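Local coordinates for E2A dna-binding protein (Human adenovirus 5, PDB 2WB0) that binds single-stranded DNA and unwinds the template without ATP during strand-displacement replication of the viral genome, relying on its capacity to form multimers, at residues Lys191-Ala205 and Lys261-Ile273. Sequence-based numbering, arbitrary orientation.
Sequences KAQVAFKQIKAFMQA and KSVLASVHHPALI
A helix-on-strand crossing and an antiparallel helix pair join the two zinc-binding family regions of this DNA-binding protein: the first half of helix 191-205 lies across strand 271-273, and its second half runs against helix 261-268 at 164°, their axes 8.0 Å apart at closest approach. So close a pairing suits alanine, whose lone methyl takes little room. A201 CB meets A265 CB at 3.5 Å, and A205 CB packs on the CB of K261, whose long chain turns off the interface beyond it. A195 lies so near the strand that its CA approaches A271 O at 3.3 Å, a CA-H...O contact.

Where helix 261-268 ends, the inverse gamma turn centred on P270 redirects the chain into the strand. H269 opens this turn, and its flat imidazole is sandwiched: K197 CB lies over one face and H268 CB over the opposite one, while the ammonium group of K197 is salt-bridged to E106. V194 CG1 packs against the turn and A271 CB.

In Q198 the bend at chi2 (-72°) turns the amide so that OE1 faces S266 OG, 3.0 Å away and within hydrogen-bonding distance, and L272 CD1 lies over the face of the amide at CD. A water accepts from I273 N and, weakly, from Q198 NE2, and donates to A195 O. Beyond it, the extended end of I273 (chi2 174°) sets CD1 over the F196 ring, a CH-pi contact 3.7 Å from the centroid.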
loop_
_atom_site.group_PDB
_atom_site.type_symbol
_atom_site.label_atom_id
_atom_site.label_comp_id
_atom_site.label_asym_id
_atom_site.label_seq_id
_atom_site.Cartn_x
_atom_site.Cartn_y
_atom_site.Cartn_z
ATOM N N LYS A 191 -7.143 8.319 -15.557
ATOM C CA LYS A 191 -6.168 7.269 -15.334
ATOM C C LYS A 191 -6.325 6.637 -13.905
ATOM O O LYS A 191 -6.138 5.429 -13.741
ATOM C CB LYS A 191 -4.734 7.838 -15.446
ATOM C CG LYS A 191 -3.714 6.721 -15.365
ATOM C CD LYS A 191 -2.502 7.043 -16.189
ATOM C CE LYS A 191 -1.414 7.684 -15.467
ATOM N NZ LYS A 191 -0.636 8.312 -16.617
ATOM N N ALA A 192 -6.575 7.465 -12.878
ATOM C CA ALA A 192 -6.828 6.941 -11.536
ATOM C C ALA A 192 -8.000 5.994 -11.581
ATOM O O ALA A 192 -7.939 4.914 -10.983
ATOM C CB ALA A 192 -7.105 8.036 -10.517
ATOM N N GLN A 193 -9.086 6.390 -12.252
ATOM C CA GLN A 193 -10.221 5.500 -12.208
ATOM C C GLN A 193 -9.898 4.188 -12.927
ATOM O O GLN A 193 -10.281 3.136 -12.478
ATOM C CB GLN A 193 -11.513 6.102 -12.742
ATOM C CG GLN A 193 -12.712 5.077 -12.497
ATOM C CD GLN A 193 -14.100 5.752 -12.535
ATOM O OE1 GLN A 193 -14.795 5.906 -11.488
ATOM N NE2 GLN A 193 -14.515 6.144 -13.745
ATOM N N VAL A 194 -9.182 4.245 -14.027
ATOM C CA VAL A 194 -8.755 2.967 -14.665
ATOM C C VAL A 194 -8.071 2.044 -13.651
ATOM O O VAL A 194 -8.386 0.868 -13.585
ATOM C CB VAL A 194 -7.830 3.239 -15.844
ATOM C CG1 VAL A 194 -7.220 1.907 -16.341
ATOM C CG2 VAL A 194 -8.607 3.869 -16.986
ATOM N N ALA A 195 -7.139 2.571 -12.833
ATOM C CA ALA A 195 -6.404 1.734 -11.836
ATOM C C ALA A 195 -7.286 1.148 -10.719
ATOM O O ALA A 195 -7.052 0.006 -10.204
ATOM C CB ALA A 195 -5.265 2.590 -11.202
ATOM N N PHE A 196 -8.274 1.919 -10.284
ATOM C CA PHE A 196 -9.253 1.341 -9.364
ATOM C C PHE A 196 -10.145 0.277 -10.023
ATOM O O PHE A 196 -10.492 -0.710 -9.391
ATOM C CB PHE A 196 -10.102 2.414 -8.667
ATOM C CG PHE A 196 -9.337 3.196 -7.551
ATOM C CD1 PHE A 196 -9.313 2.746 -6.242
ATOM C CD2 PHE A 196 -8.699 4.369 -7.856
ATOM C CE1 PHE A 196 -8.671 3.448 -5.241
ATOM C CE2 PHE A 196 -8.003 5.104 -6.842
ATOM C CZ PHE A 196 -8.013 4.605 -5.520
ATOM N N LYS A 197 -10.501 0.484 -11.290
ATOM C CA LYS A 197 -11.282 -0.555 -11.987
ATOM C C LYS A 197 -10.459 -1.824 -12.115
ATOM O O LYS A 197 -11.004 -2.943 -12.070
ATOM C CB LYS A 197 -11.691 -0.067 -13.391
ATOM C CG LYS A 197 -12.941 0.866 -13.318
ATOM C CD LYS A 197 -13.348 1.347 -14.742
ATOM C CE LYS A 197 -14.780 1.894 -14.787
ATOM N NZ LYS A 197 -14.937 2.826 -15.945
ATOM N N GLN A 198 -9.155 -1.635 -12.342
ATOM C CA GLN A 198 -8.206 -2.745 -12.517
ATOM C C GLN A 198 -8.147 -3.574 -11.246
ATOM O O GLN A 198 -8.224 -4.796 -11.332
ATOM C CB GLN A 198 -6.793 -2.220 -12.875
ATOM C CG GLN A 198 -5.749 -3.329 -13.324
ATOM C CD GLN A 198 -5.258 -4.223 -12.213
ATOM O OE1 GLN A 198 -4.851 -5.395 -12.465
ATOM N NE2 GLN A 198 -5.185 -3.668 -10.972
ATOM N N ILE A 199 -8.037 -2.936 -10.071
ATOM C CA ILE A 199 -7.881 -3.756 -8.853
ATOM C C ILE A 199 -9.196 -4.495 -8.542
ATOM O O ILE A 199 -9.185 -5.678 -8.157
ATOM C CB ILE A 199 -7.331 -2.933 -7.619
ATOM C CG1 ILE A 199 -6.969 -3.921 -6.487
ATOM C CG2 ILE A 199 -8.328 -1.884 -7.130
ATOM C CD1 ILE A 199 -5.840 -4.946 -6.918
ATOM N N LYS A 200 -10.305 -3.799 -8.731
ATOM C CA LYS A 200 -11.613 -4.397 -8.522
ATOM C C LYS A 200 -11.824 -5.601 -9.463
ATOM O O LYS A 200 -12.186 -6.684 -9.006
ATOM C CB LYS A 200 -12.691 -3.364 -8.637
ATOM C CG LYS A 200 -14.107 -3.972 -8.585
ATOM C CD LYS A 200 -15.136 -2.807 -8.536
ATOM C CE LYS A 200 -16.488 -3.282 -9.079
ATOM N NZ LYS A 200 -17.426 -2.121 -9.411
ATOM N N ALA A 201 -11.422 -5.489 -10.718
ATOM C CA ALA A 201 -11.501 -6.639 -11.631
ATOM C C ALA A 201 -10.541 -7.783 -11.289
ATOM O O ALA A 201 -10.804 -8.978 -11.547
ATOM C CB ALA A 201 -11.256 -6.171 -13.153
ATOM N N PHE A 202 -9.358 -7.425 -10.813
ATOM C CA PHE A 202 -8.369 -8.410 -10.451
ATOM C C PHE A 202 -8.936 -9.240 -9.290
ATOM O O PHE A 202 -8.836 -10.477 -9.264
ATOM C CB PHE A 202 -7.086 -7.632 -10.034
ATOM C CG PHE A 202 -5.894 -8.483 -9.798
ATOM C CD1 PHE A 202 -5.122 -8.945 -10.877
ATOM C CD2 PHE A 202 -5.481 -8.783 -8.512
ATOM C CE1 PHE A 202 -4.073 -9.719 -10.692
ATOM C CE2 PHE A 202 -4.366 -9.583 -8.302
ATOM C CZ PHE A 202 -3.648 -10.040 -9.386
ATOM N N MET A 203 -9.549 -8.540 -8.340
ATOM C CA MET A 203 -10.128 -9.212 -7.159
ATOM C C MET A 203 -11.323 -10.098 -7.585
ATOM O O MET A 203 -11.476 -11.182 -7.047
ATOM C CB MET A 203 -10.565 -8.152 -6.136
ATOM C CG MET A 203 -9.231 -7.543 -5.432
ATOM S SD MET A 203 -9.736 -6.174 -4.450
ATOM C CE MET A 203 -10.531 -7.076 -3.053
ATOM N N GLN A 204 -12.167 -9.590 -8.491
ATOM C CA GLN A 204 -13.327 -10.360 -9.004
ATOM C C GLN A 204 -12.801 -11.639 -9.700
ATOM O O GLN A 204 -13.396 -12.696 -9.592
ATOM C CB GLN A 204 -14.217 -9.515 -9.964
ATOM C CG GLN A 204 -15.053 -8.402 -9.340
ATOM C CD GLN A 204 -15.648 -7.407 -10.358
ATOM O OE1 GLN A 204 -16.770 -6.934 -10.178
ATOM N NE2 GLN A 204 -14.871 -7.048 -11.414
ATOM N N ALA A 205 -11.655 -11.564 -10.362
ATOM C CA ALA A 205 -11.110 -12.761 -11.014
ATOM C C ALA A 205 -10.507 -13.743 -10.017
ATOM O O ALA A 205 -10.500 -14.968 -10.243
ATOM C CB ALA A 205 -10.067 -12.397 -12.035
ATOM N N LYS A 261 -8.450 -14.541 -16.347
ATOM C CA LYS A 261 -9.262 -13.342 -15.985
ATOM C C LYS A 261 -8.475 -12.228 -15.220
ATOM O O LYS A 261 -8.808 -11.032 -15.356
ATOM C CB LYS A 261 -10.587 -13.694 -15.262
ATOM C CG LYS A 261 -11.549 -14.654 -16.051
ATOM C CD LYS A 261 -11.480 -14.381 -17.551
ATOM C CE LYS A 261 -12.514 -15.221 -18.392
ATOM N NZ LYS A 261 -13.992 -14.875 -18.231
ATOM N N SER A 262 -7.463 -12.634 -14.442
ATOM C CA SER A 262 -6.516 -11.734 -13.692
ATOM C C SER A 262 -5.827 -10.853 -14.646
ATOM O O SER A 262 -5.644 -9.611 -14.401
ATOM C CB SER A 262 -5.316 -12.548 -13.124
ATOM O OG SER A 262 -5.796 -13.134 -12.023
ATOM N N VAL A 263 -5.324 -11.508 -15.689
ATOM C CA VAL A 263 -4.574 -10.808 -16.722
ATOM C C VAL A 263 -5.479 -9.859 -17.499
ATOM O O VAL A 263 -5.107 -8.695 -17.790
ATOM C CB VAL A 263 -3.802 -11.806 -17.644
ATOM C CG1 VAL A 263 -3.051 -11.022 -18.693
ATOM C CG2 VAL A 263 -2.849 -12.668 -16.794
ATOM N N LEU A 264 -6.689 -10.314 -17.804
ATOM C CA LEU A 264 -7.643 -9.497 -18.550
ATOM C C LEU A 264 -8.023 -8.227 -17.764
ATOM O O LEU A 264 -8.369 -7.142 -18.348
ATOM C CB LEU A 264 -8.918 -10.316 -18.830
ATOM C CG LEU A 264 -9.170 -11.003 -20.194
ATOM C CD1 LEU A 264 -8.233 -10.785 -21.360
ATOM C CD2 LEU A 264 -9.672 -12.426 -20.054
ATOM N N ALA A 265 -8.005 -8.337 -16.438
ATOM C CA ALA A 265 -8.253 -7.110 -15.644
ATOM C C ALA A 265 -7.328 -5.979 -16.055
ATOM O O ALA A 265 -7.783 -4.813 -16.207
ATOM C CB ALA A 265 -8.108 -7.393 -14.110
ATOM N N SER A 266 -6.042 -6.299 -16.274
ATOM C CA SER A 266 -5.069 -5.309 -16.734
ATOM C C SER A 266 -5.256 -4.955 -18.201
ATOM O O SER A 266 -5.051 -3.797 -18.606
ATOM C CB SER A 266 -3.620 -5.757 -16.478
ATOM O OG SER A 266 -3.399 -5.869 -15.046
ATOM N N VAL A 267 -5.605 -5.962 -19.017
ATOM C CA VAL A 267 -5.863 -5.657 -20.432
ATOM C C VAL A 267 -7.005 -4.634 -20.588
ATOM O O VAL A 267 -6.854 -3.579 -21.303
ATOM C CB VAL A 267 -6.148 -6.955 -21.258
ATOM C CG1 VAL A 267 -6.583 -6.564 -22.774
ATOM C CG2 VAL A 267 -4.965 -7.874 -21.172
ATOM N N HIS A 268 -8.124 -4.915 -19.909
ATOM C CA HIS A 268 -9.284 -4.001 -19.924
ATOM C C HIS A 268 -9.082 -2.720 -19.187
ATOM O O HIS A 268 -9.664 -1.683 -19.576
ATOM C CB HIS A 268 -10.527 -4.662 -19.329
ATOM C CG HIS A 268 -10.909 -5.941 -20.028
ATOM N ND1 HIS A 268 -11.498 -6.999 -19.375
ATOM C CD2 HIS A 268 -10.791 -6.321 -21.327
ATOM C CE1 HIS A 268 -11.740 -7.978 -20.239
ATOM N NE2 HIS A 268 -11.271 -7.614 -21.418
ATOM N N HIS A 269 -8.265 -2.754 -18.133
ATOM C CA HIS A 269 -8.022 -1.531 -17.402
ATOM C C HIS A 269 -6.517 -1.329 -17.207
ATOM O O HIS A 269 -5.985 -1.587 -16.147
ATOM C CB HIS A 269 -8.741 -1.639 -16.040
ATOM C CG HIS A 269 -10.159 -2.072 -16.173
ATOM N ND1 HIS A 269 -11.148 -1.245 -16.701
ATOM C CD2 HIS A 269 -10.755 -3.246 -15.878
ATOM C CE1 HIS A 269 -12.302 -1.890 -16.658
ATOM N NE2 HIS A 269 -12.089 -3.103 -16.182
ATOM N N PRO A 270 -5.837 -0.802 -18.231
ATOM C CA PRO A 270 -4.354 -0.838 -18.256
ATOM C C PRO A 270 -3.718 0.250 -17.417
ATOM O O PRO A 270 -2.942 1.033 -17.939
ATOM C CB PRO A 270 -4.050 -0.626 -19.740
ATOM C CG PRO A 270 -5.184 0.280 -20.193
ATOM C CD PRO A 270 -6.393 -0.249 -19.485
ATOM N N ALA A 271 -3.952 0.237 -16.096
ATOM C CA ALA A 271 -3.227 1.137 -15.159
ATOM C C ALA A 271 -3.277 0.446 -13.799
ATOM O O ALA A 271 -4.267 -0.237 -13.488
ATOM C CB ALA A 271 -3.881 2.563 -15.044
ATOM N N LEU A 272 -2.179 0.532 -13.048
ATOM C CA LEU A 272 -2.108 -0.050 -11.717
ATOM C C LEU A 272 -2.055 1.047 -10.650
ATOM O O LEU A 272 -1.416 2.069 -10.837
ATOM C CB LEU A 272 -0.811 -0.859 -11.577
ATOM C CG LEU A 272 -0.875 -2.340 -11.960
ATOM C CD1 LEU A 272 -2.073 -2.886 -12.754
ATOM C CD2 LEU A 272 0.397 -3.129 -11.980
ATOM N N ILE A 273 -2.681 0.772 -9.507
ATOM C CA ILE A 273 -2.475 1.614 -8.315
ATOM C C ILE A 273 -1.091 1.185 -7.793
ATOM O O ILE A 273 -0.822 -0.008 -7.610
ATOM C CB ILE A 273 -3.528 1.251 -7.215
ATOM C CG1 ILE A 273 -4.924 1.702 -7.661
ATOM C CG2 ILE A 273 -3.037 1.775 -5.769
ATOM C CD1 ILE A 273 -6.105 1.279 -6.718
HETATM O O HOH W 1 -4.721 -1.419 -9.697
#